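Local coordinates for protein acetone carboxylase alpha subunit (Xanthobacter autotrophicus Py2, PDB 5M45) that forms the alpha subunit of acetone carboxylase and belongs to the hydantoinase B/oxoprolinase family, at residues I17-E22 / G256-W261. Sequence-based numbering, arbitrary orientation.
Sequences IVRGGE and GIEAYW
Arg19 reaches from a tight turn near the N-terminus to the first turn of helix 257-282, running alongside the Trp261 side chain in the opposite direction and ending against Ile257 and Glu258. An extended chain with CG anti to the backbone N (chi1 -180°) carries CB and CD over one face of the indole, CD toward its rim. There CD sits 4.2 Å from the centroid of the six-membered ring of Trp261, a CH-pi contact over the face, while CB lies 4.0 Å from Trp261 CH2. Val18 meets the same ring differently: its CG1 approaches the edge, 3.9 Å from Trp261 CH2. The guanidinium of Arg19 is steeply tilted to the indole, 69° between planes, and its carbon stands too far from the five-membered ring for more than a feeble cation-pi attraction. One guanidinium face is instead packed by Ile257, whose CG1 lies 3.7 Å from Arg19 CZ.

The close packing of the arginine on Trp261 and Ile257 gives way, at the exposed Glu258, to a single polar link. Its chain, bent at chi2, brings OE2 to the guanidinium edge, 2.8 Å from Arg19 NH2; the salt bridge includes a hydrogen bond that is weak because its N-H...O angle is only 125°.

The type II turn Val18-Gly21 presents Arg19 at its second position toward the helix, with Gly20 supplying the positive phi needed at the third. Backbone hydrogen bonds between Leu166 and both Ile17 and Arg19 tie the loop to strand 165-175, whose Ile167 touches both Arg19 and Ile257. Val18 rests on helix 24-38, so this surface contact lies between that helix, strand 165-175 and the start of helix 257-282, which packs on helices 227-255 and 54-75.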
# COMPACT_ATOMS: atom_id res chain seq x y z
N ILE A 17 -25.94 17.98 -10.27
CA ILE A 17 -26.49 17.57 -8.97
C ILE A 17 -26.64 18.66 -7.92
O ILE A 17 -27.36 18.45 -6.95
CB ILE A 17 -25.72 16.40 -8.32
CG1 ILE A 17 -24.30 16.82 -7.92
CG2 ILE A 17 -25.72 15.20 -9.25
CD1 ILE A 17 -23.52 15.76 -7.18
N VAL A 18 -25.95 19.80 -8.06
CA VAL A 18 -26.06 20.87 -7.04
C VAL A 18 -27.47 21.46 -7.09
O VAL A 18 -28.09 21.49 -8.17
CB VAL A 18 -25.01 21.99 -7.24
CG1 VAL A 18 -25.16 23.13 -6.22
CG2 VAL A 18 -23.60 21.42 -7.17
N ARG A 19 -27.99 21.88 -5.94
CA ARG A 19 -29.28 22.59 -5.90
C ARG A 19 -29.31 23.73 -6.92
O ARG A 19 -28.42 24.57 -6.91
CB ARG A 19 -29.56 23.15 -4.49
CG ARG A 19 -30.91 23.91 -4.37
CD ARG A 19 -31.07 24.48 -2.97
NE ARG A 19 -32.09 25.52 -2.93
CZ ARG A 19 -33.39 25.31 -2.93
NH1 ARG A 19 -33.89 24.06 -2.90
NH2 ARG A 19 -34.21 26.38 -2.93
N GLY A 20 -30.35 23.77 -7.76
CA GLY A 20 -30.48 24.72 -8.87
C GLY A 20 -30.07 24.16 -10.25
O GLY A 20 -30.42 24.75 -11.27
N GLY A 21 -29.33 23.04 -10.28
CA GLY A 21 -29.01 22.35 -11.53
C GLY A 21 -27.60 22.48 -12.09
O GLY A 21 -27.28 21.88 -13.13
N GLU A 22 -26.75 23.28 -11.46
CA GLU A 22 -25.35 23.32 -11.87
C GLU A 22 -24.65 21.99 -11.52
O GLU A 22 -24.98 21.36 -10.51
CB GLU A 22 -24.62 24.45 -11.17
CG GLU A 22 -25.06 25.85 -11.58
CD GLU A 22 -24.40 26.89 -10.69
OE1 GLU A 22 -24.67 26.89 -9.45
OE2 GLU A 22 -23.58 27.68 -11.22
N GLY A 256 -36.29 26.35 6.75
CA GLY A 256 -36.42 26.47 5.30
C GLY A 256 -35.09 26.48 4.59
O GLY A 256 -34.09 27.00 5.10
N ILE A 257 -35.07 25.87 3.42
CA ILE A 257 -33.86 25.74 2.61
C ILE A 257 -33.31 27.10 2.15
O ILE A 257 -32.09 27.26 2.08
CB ILE A 257 -34.05 24.75 1.40
CG1 ILE A 257 -32.74 24.52 0.62
CG2 ILE A 257 -35.08 25.28 0.39
CD1 ILE A 257 -31.59 23.91 1.42
N GLU A 258 -34.16 28.09 1.90
CA GLU A 258 -33.67 29.40 1.38
C GLU A 258 -32.74 30.09 2.39
O GLU A 258 -31.70 30.63 2.00
CB GLU A 258 -34.80 30.38 1.04
CG GLU A 258 -35.79 29.88 0.01
CD GLU A 258 -35.25 29.97 -1.37
OE1 GLU A 258 -35.50 31.06 -1.97
OE2 GLU A 258 -34.64 28.98 -1.86
N ALA A 259 -33.13 30.10 3.66
CA ALA A 259 -32.31 30.68 4.70
C ALA A 259 -30.98 29.90 4.89
O ALA A 259 -29.92 30.53 5.01
CB ALA A 259 -33.07 30.74 6.02
N TYR A 260 -31.04 28.57 4.92
CA TYR A 260 -29.82 27.76 5.06
C TYR A 260 -28.88 27.99 3.87
O TYR A 260 -27.67 28.12 4.07
CB TYR A 260 -30.14 26.25 5.18
CG TYR A 260 -28.89 25.41 5.31
CD1 TYR A 260 -28.34 25.16 6.56
CD2 TYR A 260 -28.24 24.90 4.19
CE1 TYR A 260 -27.18 24.43 6.70
CE2 TYR A 260 -27.08 24.15 4.32
CZ TYR A 260 -26.54 23.93 5.57
OH TYR A 260 -25.37 23.21 5.74
N TRP A 261 -29.44 28.02 2.67
CA TRP A 261 -28.68 28.24 1.42
C TRP A 261 -27.95 29.59 1.42
O TRP A 261 -26.77 29.68 1.01
CB TRP A 261 -29.60 28.05 0.20
CG TRP A 261 -28.93 27.95 -1.17
CD1 TRP A 261 -29.03 28.85 -2.20
CD2 TRP A 261 -28.09 26.89 -1.66
NE1 TRP A 261 -28.29 28.42 -3.27
CE2 TRP A 261 -27.71 27.22 -2.97
CE3 TRP A 261 -27.63 25.70 -1.11
CZ2 TRP A 261 -26.89 26.41 -3.75
CZ3 TRP A 261 -26.81 24.88 -1.88
CH2 TRP A 261 -26.46 25.23 -3.19